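Local coordinates for putative amino acid binding protein (Streptococcus mutans, PDB 4C0R) that binds glutathione, here as its oxidized disulfide, and probably delivers it to the cystine ABC importer TcyBC for uptake into the cell, at residues Glu75-Lys79 and Tyr80-Asn84; Thr141-Asp144 and Leu145-Ile149; Phe162-Ile165 and Ser166-Ile170. One frame throughout, in Å; residues are numbered along the deposited sequence. Where two conformers were deposited one is given.

Interaction 1 (Glu75-Lys79 and Tyr80-Asn84); sequences ERANK and YLYSN. With GDS (oxidized glutathione disulfide), chain C.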
loop_
_atom_site.group_PDB
_atom_site.type_symbol
_atom_site.label_atom_id
_atom_site.label_comp_id
_atom_site.label_asym_id
_atom_site.label_seq_id
_atom_site.Cartn_x
_atom_site.Cartn_y
_atom_site.Cartn_z
ATOM N N GLU A 75 -15.587 -1.889 -2.333
ATOM C CA GLU A 75 -16.059 -0.662 -1.663
ATOM C C GLU A 75 -15.392 0.586 -2.231
ATOM O O GLU A 75 -16.002 1.613 -2.408
ATOM C CB GLU A 75 -15.900 -0.748 -0.152
ATOM N N ARG A 76 -14.085 0.499 -2.548
ATOM C CA ARG A 76 -13.394 1.617 -3.121
ATOM C C ARG A 76 -13.766 1.802 -4.598
ATOM O O ARG A 76 -13.867 2.943 -5.084
ATOM C CB ARG A 76 -11.859 1.371 -2.955
ATOM C CG ARG A 76 -11.368 1.508 -1.548
ATOM C CD ARG A 76 -9.951 1.007 -1.388
ATOM N NE ARG A 76 -9.532 1.080 -0.004
ATOM C CZ ARG A 76 -8.366 0.566 0.431
ATOM N NH1 ARG A 76 -7.550 -0.033 -0.451
ATOM N NH2 ARG A 76 -8.040 0.625 1.685
ATOM N N ALA A 77 -13.919 0.705 -5.329
ATOM C CA ALA A 77 -14.203 0.801 -6.741
ATOM C C ALA A 77 -15.590 1.395 -6.961
ATOM O O ALA A 77 -15.861 1.944 -7.993
ATOM C CB ALA A 77 -14.071 -0.526 -7.403
ATOM N N ASN A 78 -16.427 1.279 -5.946
ATOM C CA ASN A 78 -17.756 1.918 -6.008
ATOM C C ASN A 78 -17.649 3.430 -6.081
ATOM O O ASN A 78 -18.585 4.108 -6.473
ATOM C CB ASN A 78 -18.582 1.579 -4.790
ATOM C CG ASN A 78 -19.081 0.174 -4.800
ATOM O OD1 ASN A 78 -19.168 -0.456 -5.839
ATOM N ND2 ASN A 78 -19.415 -0.337 -3.623
ATOM N N LYS A 79 -16.519 3.989 -5.669
ATOM C CA LYS A 79 -16.365 5.429 -5.524
ATOM C C LYS A 79 -15.237 6.041 -6.368
ATOM O O LYS A 79 -15.251 7.233 -6.657
ATOM C CB LYS A 79 -16.072 5.810 -4.078
ATOM C CG LYS A 79 -17.191 5.581 -3.108
ATOM C CD LYS A 79 -16.725 6.071 -1.735
ATOM C CE LYS A 79 -17.437 5.431 -0.589
ATOM N NZ LYS A 79 -16.707 5.812 0.664
ATOM N N TYR A 80 -14.233 5.227 -6.700
ATOM C CA TYR A 80 -13.014 5.732 -7.351
ATOM C C TYR A 80 -12.689 4.943 -8.581
ATOM O O TYR A 80 -12.985 3.759 -8.637
ATOM C CB TYR A 80 -11.800 5.645 -6.396
ATOM C CG TYR A 80 -12.158 6.234 -5.035
ATOM C CD1 TYR A 80 -12.448 7.596 -4.899
ATOM C CD2 TYR A 80 -12.271 5.439 -3.911
ATOM C CE1 TYR A 80 -12.840 8.112 -3.671
ATOM C CE2 TYR A 80 -12.677 5.970 -2.673
ATOM C CZ TYR A 80 -12.945 7.285 -2.570
ATOM O OH TYR A 80 -13.341 7.787 -1.337
ATOM N N LEU A 81 -12.017 5.576 -9.554
ATOM C CA LEU A 81 -11.446 4.834 -10.678
ATOM C C LEU A 81 -10.092 4.205 -10.259
ATOM O O LEU A 81 -9.359 4.757 -9.415
ATOM C CB LEU A 81 -11.141 5.751 -11.845
ATOM C CG LEU A 81 -12.302 6.626 -12.317
ATOM C CD1 LEU A 81 -11.904 7.526 -13.451
ATOM C CD2 LEU A 81 -13.448 5.743 -12.640
ATOM N N TYR A 82 -9.818 3.028 -10.815
ATOM C CA TYR A 82 -8.545 2.310 -10.624
ATOM C C TYR A 82 -7.698 2.336 -11.914
ATOM O O TYR A 82 -8.199 2.138 -13.038
ATOM C CB TYR A 82 -8.804 0.889 -10.210
ATOM C CG TYR A 82 -8.980 0.730 -8.748
ATOM C CD1 TYR A 82 -10.153 1.056 -8.099
ATOM C CD2 TYR A 82 -7.938 0.202 -7.983
ATOM C CE1 TYR A 82 -10.298 0.920 -6.737
ATOM C CE2 TYR A 82 -8.059 0.075 -6.614
ATOM C CZ TYR A 82 -9.247 0.412 -6.000
ATOM O OH TYR A 82 -9.336 0.240 -4.644
ATOM N N SER A 83 -6.407 2.534 -11.777
ATOM C CA SER A 83 -5.500 2.288 -12.877
ATOM C C SER A 83 -5.299 0.778 -13.079
ATOM O O SER A 83 -5.798 -0.033 -12.305
ATOM C CB SER A 83 -4.139 2.905 -12.586
ATOM O OG SER A 83 -3.476 2.210 -11.560
ATOM N N ASN A 84 -4.535 0.433 -14.107
ATOM C CA ASN A 84 -4.020 -0.907 -14.197
ATOM C C ASN A 84 -3.043 -1.088 -13.038
ATOM O O ASN A 84 -2.529 -0.118 -12.452
ATOM C CB ASN A 84 -3.378 -1.101 -15.550
ATOM C CG ASN A 84 -4.439 -1.126 -16.661
ATOM O OD1 ASN A 84 -5.600 -1.524 -16.429
ATOM N ND2 ASN A 84 -4.059 -0.668 -17.821
HETATM C CD1 GDS C . -2.993 6.987 9.852
HETATM N N2 GDS C . -1.858 6.111 10.167
HETATM C CA2 GDS C . -0.707 6.301 9.361
HETATM C C2 GDS C . 0.269 7.362 9.728
HETATM O O2 GDS C . 1.030 7.854 8.868
HETATM C CB2 GDS C . -0.405 5.529 8.134
HETATM S SG2 GDS C . -1.530 4.179 7.853
HETATM N N3 GDS C . 0.296 7.795 11.110
HETATM C CA3 GDS C . 1.172 8.898 11.503
HETATM C C3 GDS C . 0.211 10.070 11.683
HETATM O OE3 GDS C . 0.388 10.926 12.605
HETATM O OE4 GDS C . -0.799 10.228 10.936
HETATM N N4 GDS C . -0.934 1.279 6.527
HETATM C CA4 GDS C . -0.423 0.677 7.736
HETATM C C4 GDS C . -1.486 -0.122 8.406
HETATM O OE5 GDS C . -2.492 -0.554 7.765
HETATM O OE6 GDS C . -1.304 -0.400 9.623
HETATM C C5 GDS C . -0.081 2.157 5.789
HETATM O O5 GDS C . 1.074 2.351 6.166
HETATM C CA5 GDS C . -0.741 2.816 4.663
HETATM N N5 GDS C . -1.687 2.100 3.912
HETATM C CB5 GDS C . -0.984 4.274 4.874
HETATM S SG5 GDS C . -2.368 4.479 6.027
HETATM C CA6 GDS C . -3.574 -1.806 2.044
HETATM C C6 GDS C . -4.830 -1.059 1.625
HETATM O OE7 GDS C . -5.664 -0.737 2.515
HETATM O OE8 GDS C . -5.029 -0.753 0.425
HETATM N N6 GDS C . -2.902 -2.261 0.812
HETATM C CB6 GDS C . -2.692 -0.953 2.882
HETATM C CG6 GDS C . -2.597 0.458 2.258
HETATM C CD6 GDS C . -1.426 1.151 2.923
HETATM O O6 GDS C . -0.232 0.969 2.645
#

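Interaction 2 (Thr141-Asp144 and Leu145-Ile149); sequences TSED and LAHQI. With CD (cadmium ion), chain G; CD (cadmium ion), chain I; GDS (oxidized glutathione disulfide), chain C.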
loop_
_atom_site.group_PDB
_atom_site.type_symbol
_atom_site.label_atom_id
_atom_site.label_comp_id
_atom_site.label_asym_id
_atom_site.label_seq_id
_atom_site.Cartn_x
_atom_site.Cartn_y
_atom_site.Cartn_z
ATOM N N THR A 141 -5.147 2.483 15.908
ATOM C CA THR A 141 -4.068 3.412 16.198
ATOM C C THR A 141 -4.031 4.458 15.084
ATOM O O THR A 141 -4.581 4.245 13.991
ATOM C CB THR A 141 -2.643 2.684 16.232
ATOM O OG1 THR A 141 -1.610 3.583 16.616
ATOM C CG2 THR A 141 -2.268 2.074 14.875
ATOM N N SER A 142 -3.354 5.562 15.371
ATOM C CA SER A 142 -3.092 6.570 14.351
ATOM C C SER A 142 -1.613 6.610 14.040
ATOM O O SER A 142 -1.134 7.509 13.350
ATOM C CB SER A 142 -3.536 7.944 14.829
ATOM O OG SER A 142 -2.705 8.395 15.890
ATOM N N GLU A 143 -0.878 5.643 14.548
ATOM C CA GLU A 143 0.559 5.642 14.379
ATOM C C GLU A 143 0.980 4.873 13.129
ATOM O O GLU A 143 0.214 4.075 12.604
ATOM C CB GLU A 143 1.252 5.123 15.602
ATOM C CG GLU A 143 0.929 6.033 16.836
ATOM C CD GLU A 143 0.832 7.509 16.430
ATOM O OE1 GLU A 143 1.855 8.047 15.919
ATOM O OE2 GLU A 143 -0.249 8.136 16.582
ATOM N N ASP A 144 2.182 5.160 12.656
ATOM C CA ASP A 144 2.553 4.650 11.345
ATOM C C ASP A 144 3.066 3.213 11.389
ATOM O O ASP A 144 3.218 2.625 12.451
ATOM C CB ASP A 144 3.524 5.588 10.614
ATOM C CG ASP A 144 4.831 5.734 11.305
ATOM O OD1 ASP A 144 5.356 4.778 11.937
ATOM O OD2 ASP A 144 5.394 6.860 11.225
ATOM N N LEU A 145 3.223 2.638 10.217
ATOM C CA LEU A 145 3.511 1.216 10.103
ATOM C C LEU A 145 4.795 0.845 10.793
ATOM O O LEU A 145 4.863 -0.191 11.470
ATOM C CB LEU A 145 3.552 0.869 8.634
ATOM C CG LEU A 145 3.945 -0.598 8.313
ATOM C CD1 LEU A 145 2.941 -1.619 8.857
ATOM C CD2 LEU A 145 4.205 -0.768 6.797
ATOM N N ALA A 146 5.860 1.608 10.578
ATOM C CA ALA A 146 7.127 1.266 11.229
ATOM C C ALA A 146 6.958 1.271 12.757
ATOM O O ALA A 146 7.539 0.462 13.436
ATOM C CB ALA A 146 8.215 2.234 10.790
ATOM N N HIS A 147 6.172 2.220 13.268
ATOM C CA HIS A 147 5.906 2.355 14.693
ATOM C C HIS A 147 5.242 1.044 15.177
ATOM O O HIS A 147 5.553 0.536 16.244
ATOM C CB HIS A 147 4.976 3.556 14.920
ATOM C CG HIS A 147 4.758 3.918 16.359
ATOM N ND1 HIS A 147 5.658 4.673 17.086
ATOM C CD2 HIS A 147 3.743 3.618 17.213
ATOM C CE1 HIS A 147 5.201 4.839 18.318
ATOM N NE2 HIS A 147 4.046 4.201 18.426
ATOM N N GLN A 148 4.286 0.549 14.395
ATOM C CA GLN A 148 3.536 -0.619 14.793
ATOM C C GLN A 148 4.428 -1.848 14.727
ATOM O O GLN A 148 4.371 -2.718 15.642
ATOM C CB GLN A 148 2.307 -0.820 13.931
ATOM C CG GLN A 148 1.282 0.353 13.926
ATOM C CD GLN A 148 0.175 0.056 12.942
ATOM O OE1 GLN A 148 -0.449 -0.955 13.038
ATOM N NE2 GLN A 148 -0.039 0.937 11.986
ATOM N N ILE A 149 5.272 -1.933 13.702
ATOM C CA ILE A 149 6.190 -3.053 13.582
ATOM C C ILE A 149 7.200 -3.069 14.735
ATOM O O ILE A 149 7.424 -4.100 15.388
ATOM C CB ILE A 149 6.847 -3.107 12.197
ATOM C CG1 ILE A 149 5.777 -3.436 11.169
ATOM C CG2 ILE A 149 8.006 -4.104 12.163
ATOM C CD1 ILE A 149 6.264 -3.429 9.748
HETATM CD CD CD G . 7.516 5.581 16.119
HETATM CD CD CD I . 7.222 6.314 12.336
HETATM C CD1 GDS C . -2.993 6.987 9.852
HETATM N N2 GDS C . -1.858 6.111 10.167
HETATM C CA2 GDS C . -0.707 6.301 9.361
HETATM C C2 GDS C . 0.269 7.362 9.728
HETATM O O2 GDS C . 1.030 7.854 8.868
HETATM C CB2 GDS C . -0.405 5.529 8.134
HETATM S SG2 GDS C . -1.530 4.179 7.853
HETATM N N3 GDS C . 0.296 7.795 11.110
HETATM C CA3 GDS C . 1.172 8.898 11.503
HETATM C C3 GDS C . 0.211 10.070 11.683
HETATM O OE3 GDS C . 0.388 10.926 12.605
HETATM O OE4 GDS C . -0.799 10.228 10.936
HETATM N N4 GDS C . -0.934 1.279 6.527
HETATM C CA4 GDS C . -0.423 0.677 7.736
HETATM C C4 GDS C . -1.486 -0.122 8.406
HETATM O OE5 GDS C . -2.492 -0.554 7.765
HETATM O OE6 GDS C . -1.304 -0.400 9.623
HETATM C C5 GDS C . -0.081 2.157 5.789
HETATM O O5 GDS C . 1.074 2.351 6.166
HETATM C CA5 GDS C . -0.741 2.816 4.663
HETATM N N5 GDS C . -1.687 2.100 3.912
HETATM C CB5 GDS C . -0.984 4.274 4.874
HETATM S SG5 GDS C . -2.368 4.479 6.027
HETATM C CA6 GDS C . -3.574 -1.806 2.044
HETATM C C6 GDS C . -4.830 -1.059 1.625
HETATM O OE7 GDS C . -5.664 -0.737 2.515
HETATM O OE8 GDS C . -5.029 -0.753 0.425
HETATM N N6 GDS C . -2.902 -2.261 0.812
HETATM C CB6 GDS C . -2.692 -0.953 2.882
HETATM C CG6 GDS C . -2.597 0.458 2.258
HETATM C CD6 GDS C . -1.426 1.151 2.923
HETATM O O6 GDS C . -0.232 0.969 2.645
HETATM O O HOH W 1 8.327 4.679 13.849
HETATM O O HOH W 2 8.598 3.956 17.218
HETATM O O HOH W 3 8.692 8.288 12.153
HETATM O O HOH W 4 8.103 5.587 9.975
#

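Interaction 3 (Phe162-Ile165 and Ser166-Ile170); sequences FEKI and SAETI. With GDS (oxidized glutathione disulfide), chain C.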
loop_
_atom_site.group_PDB
_atom_site.type_symbol
_atom_site.label_atom_id
_atom_site.label_comp_id
_atom_site.label_asym_id
_atom_site.label_seq_id
_atom_site.Cartn_x
_atom_site.Cartn_y
_atom_site.Cartn_z
ATOM N N PHE A 162 0.658 -7.152 7.326
ATOM C CA PHE A 162 0.817 -6.107 6.320
ATOM C C PHE A 162 1.410 -6.686 5.070
ATOM O O PHE A 162 1.878 -7.837 5.066
ATOM C CB PHE A 162 1.749 -4.986 6.852
ATOM C CG PHE A 162 1.524 -3.661 6.111
ATOM C CD1 PHE A 162 0.337 -2.945 6.309
ATOM C CD2 PHE A 162 2.413 -3.216 5.190
ATOM C CE1 PHE A 162 0.074 -1.776 5.594
ATOM C CE2 PHE A 162 2.144 -2.031 4.460
ATOM C CZ PHE A 162 0.960 -1.313 4.694
ATOM N N GLU A 163 1.457 -5.896 3.993
ATOM C CA GLU A 163 2.164 -6.320 2.767
ATOM C C GLU A 163 3.649 -6.636 3.035
ATOM O O GLU A 163 4.305 -5.954 3.793
ATOM C CB GLU A 163 2.058 -5.225 1.709
ATOM C CG GLU A 163 0.730 -5.165 0.963
ATOM C CD GLU A 163 -0.443 -4.557 1.671
ATOM O OE1 GLU A 163 -0.288 -3.885 2.706
ATOM O OE2 GLU A 163 -1.523 -4.781 1.139
ATOM N N LYS A 164 4.135 -7.678 2.361
ATOM C CA LYS A 164 5.475 -8.175 2.501
ATOM C C LYS A 164 6.547 -7.155 2.184
ATOM O O LYS A 164 7.513 -7.083 2.890
ATOM C CB LYS A 164 5.651 -9.370 1.555
ATOM C CG LYS A 164 6.914 -10.156 1.772
ATOM C CD LYS A 164 6.788 -11.523 1.120
ATOM C CE LYS A 164 7.923 -12.433 1.587
ATOM N NZ LYS A 164 7.813 -13.736 0.926
ATOM N N ILE A 165 6.406 -6.407 1.096
ATOM C CA ILE A 165 7.491 -5.550 0.663
ATOM C C ILE A 165 7.817 -4.505 1.760
ATOM O O ILE A 165 8.988 -4.338 2.157
ATOM C CB ILE A 165 7.175 -4.898 -0.673
ATOM C CG1 ILE A 165 7.111 -5.911 -1.824
ATOM C CG2 ILE A 165 8.247 -3.821 -0.989
ATOM C CD1 ILE A 165 6.504 -5.408 -3.084
ATOM N N SER A 166 6.808 -3.843 2.324
ATOM C CA SER A 166 7.078 -2.898 3.389
ATOM C C SER A 166 7.531 -3.583 4.671
ATOM O O SER A 166 8.418 -3.111 5.339
ATOM C CB SER A 166 5.879 -2.004 3.702
ATOM O OG SER A 166 5.684 -1.048 2.690
ATOM N N ALA A 167 6.896 -4.712 5.003
ATOM C CA ALA A 167 7.296 -5.414 6.227
ATOM C C ALA A 167 8.784 -5.747 6.198
ATOM O O ALA A 167 9.509 -5.498 7.163
ATOM C CB ALA A 167 6.475 -6.665 6.421
ATOM N N GLU A 168 9.213 -6.365 5.116
ATOM C CA GLU A 168 10.596 -6.807 4.972
ATOM C C GLU A 168 11.540 -5.616 4.942
ATOM O O GLU A 168 12.605 -5.618 5.577
ATOM C CB GLU A 168 10.757 -7.726 3.765
ATOM C CG GLU A 168 10.049 -9.063 3.959
ATOM C CD GLU A 168 10.389 -10.077 2.915
ATOM O OE1 GLU A 168 10.611 -9.716 1.742
ATOM O OE2 GLU A 168 10.395 -11.262 3.297
ATOM N N THR A 169 11.135 -4.579 4.225
ATOM C CA THR A 169 11.978 -3.399 4.101
ATOM C C THR A 169 12.241 -2.751 5.452
ATOM O O THR A 169 13.380 -2.437 5.796
ATOM C CB THR A 169 11.336 -2.361 3.144
ATOM O OG1 THR A 169 11.274 -2.906 1.814
ATOM C CG2 THR A 169 12.086 -1.066 3.185
ATOM N N ILE A 170 11.188 -2.566 6.230
ATOM C CA ILE A 170 11.270 -1.930 7.552
ATOM C C ILE A 170 12.064 -2.789 8.523
ATOM O O ILE A 170 12.912 -2.285 9.218
ATOM C CB ILE A 170 9.876 -1.645 8.093
ATOM C CG1 ILE A 170 9.250 -0.510 7.316
ATOM C CG2 ILE A 170 9.957 -1.244 9.553
ATOM C CD1 ILE A 170 7.744 -0.395 7.514
HETATM C CD1 GDS C . -2.993 6.987 9.852
HETATM N N2 GDS C . -1.858 6.111 10.167
HETATM C CA2 GDS C . -0.707 6.301 9.361
HETATM C C2 GDS C . 0.269 7.362 9.728
HETATM O O2 GDS C . 1.030 7.854 8.868
HETATM C CB2 GDS C . -0.405 5.529 8.134
HETATM S SG2 GDS C . -1.530 4.179 7.853
HETATM N N3 GDS C . 0.296 7.795 11.110
HETATM C CA3 GDS C . 1.172 8.898 11.503
HETATM C C3 GDS C . 0.211 10.070 11.683
HETATM O OE3 GDS C . 0.388 10.926 12.605
HETATM O OE4 GDS C . -0.799 10.228 10.936
HETATM N N4 GDS C . -0.934 1.279 6.527
HETATM C CA4 GDS C . -0.423 0.677 7.736
HETATM C C4 GDS C . -1.486 -0.122 8.406
HETATM O OE5 GDS C . -2.492 -0.554 7.765
HETATM O OE6 GDS C . -1.304 -0.400 9.623
HETATM C C5 GDS C . -0.081 2.157 5.789
HETATM O O5 GDS C . 1.074 2.351 6.166
HETATM C CA5 GDS C . -0.741 2.816 4.663
HETATM N N5 GDS C . -1.687 2.100 3.912
HETATM C CB5 GDS C . -0.984 4.274 4.874
HETATM S SG5 GDS C . -2.368 4.479 6.027
HETATM C CA6 GDS C . -3.574 -1.806 2.044
HETATM C C6 GDS C . -4.830 -1.059 1.625
HETATM O OE7 GDS C . -5.664 -0.737 2.515
HETATM O OE8 GDS C . -5.029 -0.753 0.425
HETATM N N6 GDS C . -2.902 -2.261 0.812
HETATM C CB6 GDS C . -2.692 -0.953 2.882
HETATM C CG6 GDS C . -2.597 0.458 2.258
HETATM C CD6 GDS C . -1.426 1.151 2.923
HETATM O O6 GDS C . -0.232 0.969 2.645
#

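Interaction 1 (Glu75-Lys79 and Tyr80-Asn84)
Over one face of the Tyr80 ring sits Lys79 CB, a CH-pi contact 3.7 Å from the ring centroid and nearly on the ring normal; further out Lys79 CD lies 3.8 Å from Tyr80 OH, because the lysine chain runs alongside the ring in the same direction. Tyr80 OH is hydrogen-bonded to the carboxylate of Asp59. The Tyr82 ring is met at its edge, near its plane, by Ala77 N and by Arg76 CB, which is 3.2 Å from Tyr82 OH, while that hydroxyl is hydrogen-bonded to Ser71 O. The polypeptide here leaves helix 74-77 by a tight turn and enters strand 81-96. At the turn Arg76 O takes two backbone bonds, from Lys79 N and from Tyr80 N (2.8 Å). Extended from CG to NE, the Arg76 chain passes Tyr82 and carries its guanidinium to the glutathione disulfide. There the ligand carboxylate docks at the guanidinium edge through two nearly straight bonds, NH1 to OE8 (2.8 Å) and NH2 to OE7 (2.9 Å): the bidentate arginine grip on the alpha-carboxylate familiar from family 3 solute-binding proteins. NH1 also bonds to Ser71 O and NH2 to Gly117 O, which fixes the rotation of the group.

Interaction 2 (Thr141-Asp144 and Leu145-Ile149)
With CG between its backbone N and carbonyl carbon (chi1 64°), the Asp144 carboxylate folds forward over the first turn of the helix, and the His147 ring, swung anti to its own backbone N (chi1 -173°), comes alongside the Glu143 side chain. Asp144 is the N-cap of helix 145-153: its OD1 accepts from His147 N at 3.0 Å, met nearly end-on to the C-O bond, while its backbone O takes Gln148 N. Glu143 touches the ring through CB, 3.3 Å from His147 CD2; its carboxylate stands off, nearly perpendicular to the imidazole (80°). Before the cap, Thr141 OG1 accepts from Glu143 N in an ST turn, and Thr141 CG2 packs against the Gln148 amide carbon CD.

This helix start is part of the glutathione disulfide pocket. Ser142 O accepts from ligand N3 at 2.7 Å. Gln148 NE2 gives one bond to ligand OE6 (3.0 Å) and another to Glu143 O, the latter from above the carbonyl plane; Gln148 OE1 accepts from Lys160 NZ, so both ends of the amide are held and its flip is settled.

Two cadmium ions are bound beside the cap. One is chelated by both Asp144 oxygens, with three waters among its other ligands, leaving OD1 shared between metal and cap. The other takes His147 ND1 at 2.3 Å among its ligands, and a single water touches both ions.

Interaction 3 (Phe162-Ile165 and Ser166-Ile170)
The chain passes directly from strand 160-163 into helix 164-173, with Glu163 at the N-cap position and Glu163 O and Lys164 O receiving the first i to i+4 bonds, from Ala167 N and Glu168 N. Ile165 O is gripped twice by Thr169: the backbone N and the hydroxyl OG1 (2.7 Å) reach it from opposite faces of the carbonyl plane. OG1 can curl back onto that carbonyl because it stands anti to its own carbonyl carbon (chi1 -65°).

The Phe162 ring is wedged between helix and ligand. Its CE2 edge meets Ser166 CB at 3.8 Å, and near the ring plane on the ligand side CZ comes within 3.3 Å of O6 of the glutathione disulfide. Glu163, bent at chi2 (77°), folds back so that OE1 lies 3.4 Å above the centre of the Phe162 ring, and OE2 accepts from ligand N6 at 2.9 Å. Along the helix Lys164 CE touches Glu168 OE2 at 3.2 Å. Lys164 NZ stays 4.3 Å from Glu168 OE2, too far for a salt bridge; NZ is salt-bridged to Asp183. Ser166 OG is hydrogen-bonded to Asn14 O.

A strand-to-helix junction that presents an acidic side chain to the ligand's amino nitrogen fits the amino-acid end of the cleft in a periplasmic-binding-protein fold, here occupied by a glutamyl end of the disulfide.

Overall arrangement
From the N terminus, interaction 1 turns helix 74-77 into strand 81-96, interaction 2 starts helix 145-153 after strand 137-140, and interaction 3 joins strand 160-163 to helix 164-173. Each is local to one continuous stretch, so none closes a long loop; they follow in series, neither nesting nor crossing. Interaction 1 lies across the chain's centre from the other two, about 26 and 24 Å away between centres, and all three touch the glutathione disulfide, which spans the gap between interaction 1 and the other two. Strands 81-96 and 160-163 are antiparallel neighbours in the mixed sheet. Interactions 2 and 3 meet directly: Leu145 CD2 packs on Phe162 CE2 (3.4 Å) and on Ile170 CD1, joining helix 145-153 to strand 160-163 and helix 164-173.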